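Local coordinates for probable glycosidase crf1 (PDB 6IBU), which cleaves chitin and transfers it to 1,6-beta-glucan or to other chitin chains, coupling hydrolysis to transglycosylation in fungal cell wall assembly, at residues V53-Q56 and G57-P60; D145-K148 and D149-T152; S236-W239 and Q240-K243. One frame throughout, in Å; residues are numbered along the deposited sequence.

In the fold
The three contacts are local ones, spread along the chain, contacts 1 and 2 within the GH16 range and contact 3 near the C-terminal end of this construct. Contacts 1 and 2 lie on opposite sides of the chain's centre, their own centres about 33 Å apart. Contact 1 is near the chitin site: the V53 side chain is about 5 Å from that of W186 and about 11 Å from that of E102. In contact 2 the V151 side chain is about 10 Å from that of E98, the presumed nucleophile. Contact 3 lies away from these sites but touches contact 2: K148 packs on the W239 ring, with K148 CD 3.8 Å from W239 CZ2, and makes a cation-pi contact there.

Contact 1: residues V53-Q56 and G57-P60; sequences VAKQ and GDAP
D58 folds back onto A54 and K55 in a polar contact within a surface loop that joins strand 48-53 to strand 61-64. The D58 carboxylate divides its work between its two oxygens. OD2 faces the backbone: A54 N donates to D58 OD2 at 3.0 Å, from the anti side and 23° out of the carboxylate plane, and K55 N adds a weak bond of 3.3 Å to the same D58 OD2. OD1 offers its syn lone pair to the ammonium group, giving a salt bridge of 3.1 Å between K55 NZ and D58 OD1. Because K55 bends at its second and fourth torsions (chi4 -85°), its chain curls around OD1, with CG and CE also close to that oxygen. Between these residues runs a type II beta turn, K55 to D58, closed by D58 N donating to K55 O at 3.1 Å; G57 takes the positive phi that this turn wants. The D58 carboxylate thus ties the end of the turn to the backbone just after strand 48-53. On the buried side V53 CG2 lies 3.8 Å from D58 O, and V53 also packs on S185, in strand 179-187 of the other large sheet. Q56 points elsewhere, its NE2 bonded to D190.

Contact 2: residues D145-K148 and D149-T152; sequences DWTK and DAVT
W146 and V151 sit side by side on the buried face of two adjoining antiparallel strands, as a non-hydrogen-bonded pair. The indole leans obliquely past the valine, so that W146 CD1 meets V151 CG2 at 3.8 Å. Its CG is anti to the backbone N (chi1 170°), which swings the ring out to F68, which it meets edge-to-face, and to F70; NE1 is satisfied by the carbonyl of P175. On the other face D145 and T152 form a hydrogen-bonded pair, their CB atoms 4.1 Å apart. Two nearly equal backbone bonds join them, D145 N to T152 O and T152 N to D145 O, each 2.8 Å.

Nearer the bend, T147 works through its hydroxyl. With OG1 set between the backbone N and the carbonyl carbon (chi1 71°), it turns back across the strands and donates to A150 O at 3.2 Å, in the carbonyl plane on a lone pair. T147 N reaches the same A150 O at 3.0 Å from 28° off that plane, and a water donates as well, so three donors grip one carbonyl oxygen. That water also bonds T152 OG1 and, weakly, D145 O. D149 N adds a weak bond of 3.3 Å to T147 OG1, and A150 N one to T147 O. K148 and D149 make the two-residue bend between T147 and A150, a tight beta hairpin linking strands 140-146 and 150-155 within a sheet of the GH16 beta-sandwich.

Contact 3: residues S236-W239 and Q240-K243; sequences SGSW and QSIK
Q240 lies back over the indole of W239 in a short 3-10 turn that leads into strand 242-243, an outer strand of the small three-stranded sheet. Q240 CB passes 3.4 Å from S238 OG. At CG the chain turns, chi2 being 95°, and Q240 CG stands almost exactly above the six-membered ring of W239, 3.6 Å from its centroid and 4° off the normal, a CH-pi contact. CD follows over the same face, offset toward the rim, and the amide and ring planes are only 10° apart, an offset stack. At the tip, OE1 remains above the five-membered part of the indole and takes a weak bond from S238 OG, while NE2 runs on over NE1 and CE2.

Backbone bonds hold the turn together, and S238 O takes two donors: S241 N, at 3.0 Å, comes from well above the carbonyl plane, whereas S241 OG, at 2.6 Å, lies within it. I242 N closes a second three-residue step on W239 O. The backbone of W239 is tied outside the turn as well, since Q176 accepts a bond from W239 N. A water bridges the turn to the strand, donating to both W239 O and I242 O at 2.7 Å.

Contact 1: residues V53-Q56 and G57-P60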
loop_
_atom_site.group_PDB
_atom_site.type_symbol
_atom_site.label_atom_id
_atom_site.label_comp_id
_atom_site.label_asym_id
_atom_site.label_seq_id
_atom_site.Cartn_x
_atom_site.Cartn_y
_atom_site.Cartn_z
ATOM N N VAL A 53 11.119 7.286 10.543
ATOM C CA VAL A 53 11.999 8.192 9.758
ATOM C C VAL A 53 12.807 9.031 10.764
ATOM O O VAL A 53 12.191 9.872 11.451
ATOM C CB VAL A 53 11.124 9.033 8.824
ATOM C CG1 VAL A 53 11.937 10.078 8.096
ATOM C CG2 VAL A 53 10.383 8.135 7.845
ATOM N N ALA A 54 14.101 8.746 10.939
ATOM C CA ALA A 54 14.957 9.461 11.920
ATOM C C ALA A 54 15.998 10.314 11.196
ATOM O O ALA A 54 16.347 11.370 11.742
ATOM C CB ALA A 54 15.624 8.503 12.876
ATOM N N LYS A 55 16.487 9.879 10.037
ATOM C CA LYS A 55 17.515 10.626 9.284
ATOM C C LYS A 55 17.243 10.478 7.791
ATOM O O LYS A 55 16.475 9.584 7.399
ATOM C CB LYS A 55 18.914 10.130 9.649
ATOM C CG LYS A 55 19.265 8.733 9.147
ATOM C CD LYS A 55 20.162 7.968 10.127
ATOM C CE LYS A 55 20.467 6.540 9.713
ATOM N NZ LYS A 55 19.403 5.591 10.134
ATOM N N GLN A 56 17.864 11.336 6.993
ATOM C CA GLN A 56 17.669 11.358 5.533
ATOM C C GLN A 56 18.005 9.963 5.005
ATOM O O GLN A 56 18.949 9.344 5.526
ATOM C CB GLN A 56 18.508 12.461 4.897
ATOM C CG GLN A 56 18.313 12.570 3.390
ATOM C CD GLN A 56 19.085 13.715 2.775
ATOM O OE1 GLN A 56 20.097 14.167 3.297
ATOM N NE2 GLN A 56 18.629 14.185 1.629
ATOM N N GLY A 57 17.235 9.484 4.028
ATOM C CA GLY A 57 17.398 8.149 3.431
ATOM C C GLY A 57 16.632 7.065 4.176
ATOM O O GLY A 57 16.546 5.974 3.605
ATOM N N ASP A 58 16.079 7.343 5.368
ATOM C CA ASP A 58 15.264 6.376 6.160
ATOM C C ASP A 58 13.914 6.158 5.475
ATOM O O ASP A 58 13.138 7.119 5.357
ATOM C CB ASP A 58 14.993 6.828 7.598
ATOM C CG ASP A 58 16.091 6.444 8.571
ATOM O OD1 ASP A 58 17.146 5.957 8.092
ATOM O OD2 ASP A 58 15.886 6.640 9.804
ATOM N N ALA A 59 13.667 4.936 5.016
ATOM C CA ALA A 59 12.438 4.530 4.313
ATOM C C ALA A 59 12.122 3.097 4.721
ATOM O O ALA A 59 12.070 2.184 3.899
ATOM C CB ALA A 59 12.642 4.677 2.830
ATOM N N PRO A 60 11.908 2.847 6.019
ATOM C CA PRO A 60 11.580 1.506 6.482
ATOM C C PRO A 60 10.309 0.971 5.804
ATOM O O PRO A 60 9.329 1.672 5.746
ATOM C CB PRO A 60 11.356 1.673 7.992
ATOM C CG PRO A 60 11.061 3.153 8.151
ATOM C CD PRO A 60 11.908 3.835 7.096
#

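Contact 2: residues D145-K148 and D149-T152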
loop_
_atom_site.group_PDB
_atom_site.type_symbol
_atom_site.label_atom_id
_atom_site.label_comp_id
_atom_site.label_asym_id
_atom_site.label_seq_id
_atom_site.Cartn_x
_atom_site.Cartn_y
_atom_site.Cartn_z
ATOM N N ASP A 145 -11.284 -3.063 -0.316
ATOM C CA ASP A 145 -12.056 -4.185 -0.897
ATOM C C ASP A 145 -11.809 -4.167 -2.401
ATOM O O ASP A 145 -11.985 -3.140 -3.028
ATOM C CB ASP A 145 -13.533 -4.112 -0.523
ATOM C CG ASP A 145 -13.782 -4.689 0.873
ATOM O OD1 ASP A 145 -13.849 -5.966 1.012
ATOM O OD2 ASP A 145 -13.862 -3.870 1.839
ATOM N N TRP A 146 -11.376 -5.281 -2.950
ATOM C CA TRP A 146 -10.875 -5.311 -4.333
ATOM C C TRP A 146 -11.533 -6.464 -5.078
ATOM O O TRP A 146 -11.244 -7.623 -4.782
ATOM C CB TRP A 146 -9.364 -5.390 -4.273
ATOM C CG TRP A 146 -8.684 -5.654 -5.560
ATOM C CD1 TRP A 146 -8.987 -5.143 -6.788
ATOM C CD2 TRP A 146 -7.489 -6.425 -5.704
ATOM N NE1 TRP A 146 -8.065 -5.583 -7.696
ATOM C CE2 TRP A 146 -7.137 -6.364 -7.062
ATOM C CE3 TRP A 146 -6.706 -7.167 -4.818
ATOM C CZ2 TRP A 146 -6.039 -7.045 -7.560
ATOM C CZ3 TRP A 146 -5.608 -7.825 -5.301
ATOM C CH2 TRP A 146 -5.288 -7.763 -6.658
ATOM N N THR A 147 -12.424 -6.134 -6.000
ATOM C CA THR A 147 -13.131 -7.123 -6.841
ATOM C C THR A 147 -12.922 -6.726 -8.287
ATOM O O THR A 147 -12.415 -5.631 -8.520
ATOM C CB THR A 147 -14.614 -7.201 -6.458
ATOM O OG1 THR A 147 -15.335 -6.040 -6.859
ATOM C CG2 THR A 147 -14.803 -7.362 -4.970
ATOM N N LYS A 148 -13.320 -7.594 -9.210
ATOM C CA LYS A 148 -13.211 -7.319 -10.663
ATOM C C LYS A 148 -14.212 -6.207 -11.021
ATOM O O LYS A 148 -14.031 -5.591 -12.062
ATOM C CB LYS A 148 -13.317 -8.605 -11.495
ATOM C CG LYS A 148 -14.339 -9.641 -11.050
ATOM C CD LYS A 148 -14.234 -10.965 -11.794
ATOM C CE LYS A 148 -12.959 -11.719 -11.469
ATOM N NZ LYS A 148 -13.209 -13.157 -11.196
ATOM N N ASP A 149 -15.176 -5.899 -10.156
ATOM C CA ASP A 149 -16.173 -4.836 -10.434
ATOM C C ASP A 149 -15.726 -3.479 -9.867
ATOM O O ASP A 149 -16.118 -2.480 -10.441
ATOM C CB ASP A 149 -17.550 -5.211 -9.887
ATOM C CG ASP A 149 -18.254 -6.315 -10.667
ATOM O OD1 ASP A 149 -17.922 -6.525 -11.881
ATOM O OD2 ASP A 149 -19.178 -6.939 -10.067
ATOM N N ALA A 150 -14.985 -3.431 -8.761
ATOM C CA ALA A 150 -14.739 -2.177 -8.017
ATOM C C ALA A 150 -13.642 -2.341 -6.969
ATOM O O ALA A 150 -13.533 -3.399 -6.341
ATOM C CB ALA A 150 -15.999 -1.715 -7.340
ATOM N N VAL A 151 -12.890 -1.271 -6.766
ATOM C CA VAL A 151 -12.032 -1.067 -5.577
ATOM C C VAL A 151 -12.774 -0.137 -4.620
ATOM O O VAL A 151 -13.195 0.941 -5.031
ATOM C CB VAL A 151 -10.676 -0.482 -5.985
ATOM C CG1 VAL A 151 -9.889 -0.016 -4.767
ATOM C CG2 VAL A 151 -9.893 -1.490 -6.805
ATOM N N THR A 152 -12.908 -0.537 -3.366
ATOM C CA THR A 152 -13.578 0.280 -2.340
ATOM C C THR A 152 -12.571 0.570 -1.247
ATOM O O THR A 152 -11.943 -0.370 -0.779
ATOM C CB THR A 152 -14.839 -0.408 -1.818
ATOM O OG1 THR A 152 -15.650 -0.703 -2.953
ATOM C CG2 THR A 152 -15.579 0.464 -0.831
HETATM O O HOH W 1 -14.819 -3.471 -3.764
#

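Contact 3: residues S236-W239 and Q240-K243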
loop_
_atom_site.group_PDB
_atom_site.type_symbol
_atom_site.label_atom_id
_atom_site.label_comp_id
_atom_site.label_asym_id
_atom_site.label_seq_id
_atom_site.Cartn_x
_atom_site.Cartn_y
_atom_site.Cartn_z
ATOM N N SER A 236 -1.449 -8.920 -21.873
ATOM C CA SER A 236 -2.727 -8.185 -21.726
ATOM C C SER A 236 -2.740 -7.360 -20.435
ATOM O O SER A 236 -3.364 -6.293 -20.426
ATOM C CB SER A 236 -3.848 -9.181 -21.705
ATOM O OG SER A 236 -5.100 -8.553 -21.870
ATOM N N GLY A 237 -2.119 -7.878 -19.365
ATOM C CA GLY A 237 -2.224 -7.322 -18.002
ATOM C C GLY A 237 -3.644 -7.421 -17.476
ATOM O O GLY A 237 -4.026 -6.620 -16.623
ATOM N N SER A 238 -4.427 -8.354 -18.002
ATOM C CA SER A 238 -5.848 -8.483 -17.647
ATOM C C SER A 238 -5.918 -9.535 -16.561
ATOM O O SER A 238 -5.058 -10.394 -16.528
ATOM C CB SER A 238 -6.721 -8.806 -18.849
ATOM O OG SER A 238 -6.812 -10.201 -19.130
ATOM N N TRP A 239 -6.930 -9.466 -15.717
ATOM C CA TRP A 239 -7.209 -10.492 -14.693
ATOM C C TRP A 239 -7.444 -11.836 -15.381
ATOM O O TRP A 239 -7.100 -12.884 -14.780
ATOM C CB TRP A 239 -8.371 -10.029 -13.795
ATOM C CG TRP A 239 -9.748 -10.027 -14.373
ATOM C CD1 TRP A 239 -10.496 -8.946 -14.742
ATOM C CD2 TRP A 239 -10.596 -11.174 -14.536
ATOM N NE1 TRP A 239 -11.748 -9.345 -15.130
ATOM C CE2 TRP A 239 -11.834 -10.703 -15.029
ATOM C CE3 TRP A 239 -10.421 -12.550 -14.327
ATOM C CZ2 TRP A 239 -12.885 -11.565 -15.317
ATOM C CZ3 TRP A 239 -11.462 -13.401 -14.616
ATOM C CH2 TRP A 239 -12.669 -12.914 -15.118
ATOM N N GLN A 240 -8.007 -11.797 -16.595
ATOM C CA GLN A 240 -8.323 -13.001 -17.404
ATOM C C GLN A 240 -7.030 -13.702 -17.804
ATOM O O GLN A 240 -7.080 -14.913 -17.961
ATOM C CB GLN A 240 -9.158 -12.644 -18.630
ATOM C CG GLN A 240 -10.575 -12.176 -18.289
ATOM C CD GLN A 240 -10.697 -10.674 -18.203
ATOM O OE1 GLN A 240 -9.764 -9.980 -17.807
ATOM N NE2 GLN A 240 -11.862 -10.152 -18.569
ATOM N N SER A 241 -5.912 -12.988 -17.885
ATOM C CA SER A 241 -4.609 -13.576 -18.273
ATOM C C SER A 241 -3.957 -14.299 -17.088
ATOM O O SER A 241 -2.963 -14.998 -17.331
ATOM C CB SER A 241 -3.693 -12.540 -18.854
ATOM O OG SER A 241 -3.165 -11.685 -17.855
ATOM N N ILE A 242 -4.480 -14.199 -15.861
ATOM C CA ILE A 242 -3.767 -14.756 -14.671
ATOM C C ILE A 242 -4.122 -16.241 -14.523
ATOM O O ILE A 242 -5.279 -16.551 -14.310
ATOM C CB ILE A 242 -4.057 -13.948 -13.392
ATOM C CG1 ILE A 242 -3.721 -12.462 -13.539
ATOM C CG2 ILE A 242 -3.352 -14.551 -12.197
ATOM C CD1 ILE A 242 -2.313 -12.176 -13.981
ATOM N N LYS A 243 -3.126 -17.113 -14.634
ATOM C CA LYS A 243 -3.264 -18.579 -14.469
ATOM C C LYS A 243 -2.873 -18.970 -13.043
ATOM O O LYS A 243 -1.880 -18.427 -12.524
ATOM C CB LYS A 243 -2.380 -19.329 -15.476
ATOM C CG LYS A 243 -2.714 -19.092 -16.944
ATOM C CD LYS A 243 -4.207 -19.224 -17.300
ATOM C CE LYS A 243 -4.447 -19.729 -18.714
ATOM N NZ LYS A 243 -5.782 -19.335 -19.216
HETATM O O HOH W 2 -1.102 -10.409 -18.541
HETATM O O HOH W 3 -7.671 -15.355 -14.011
#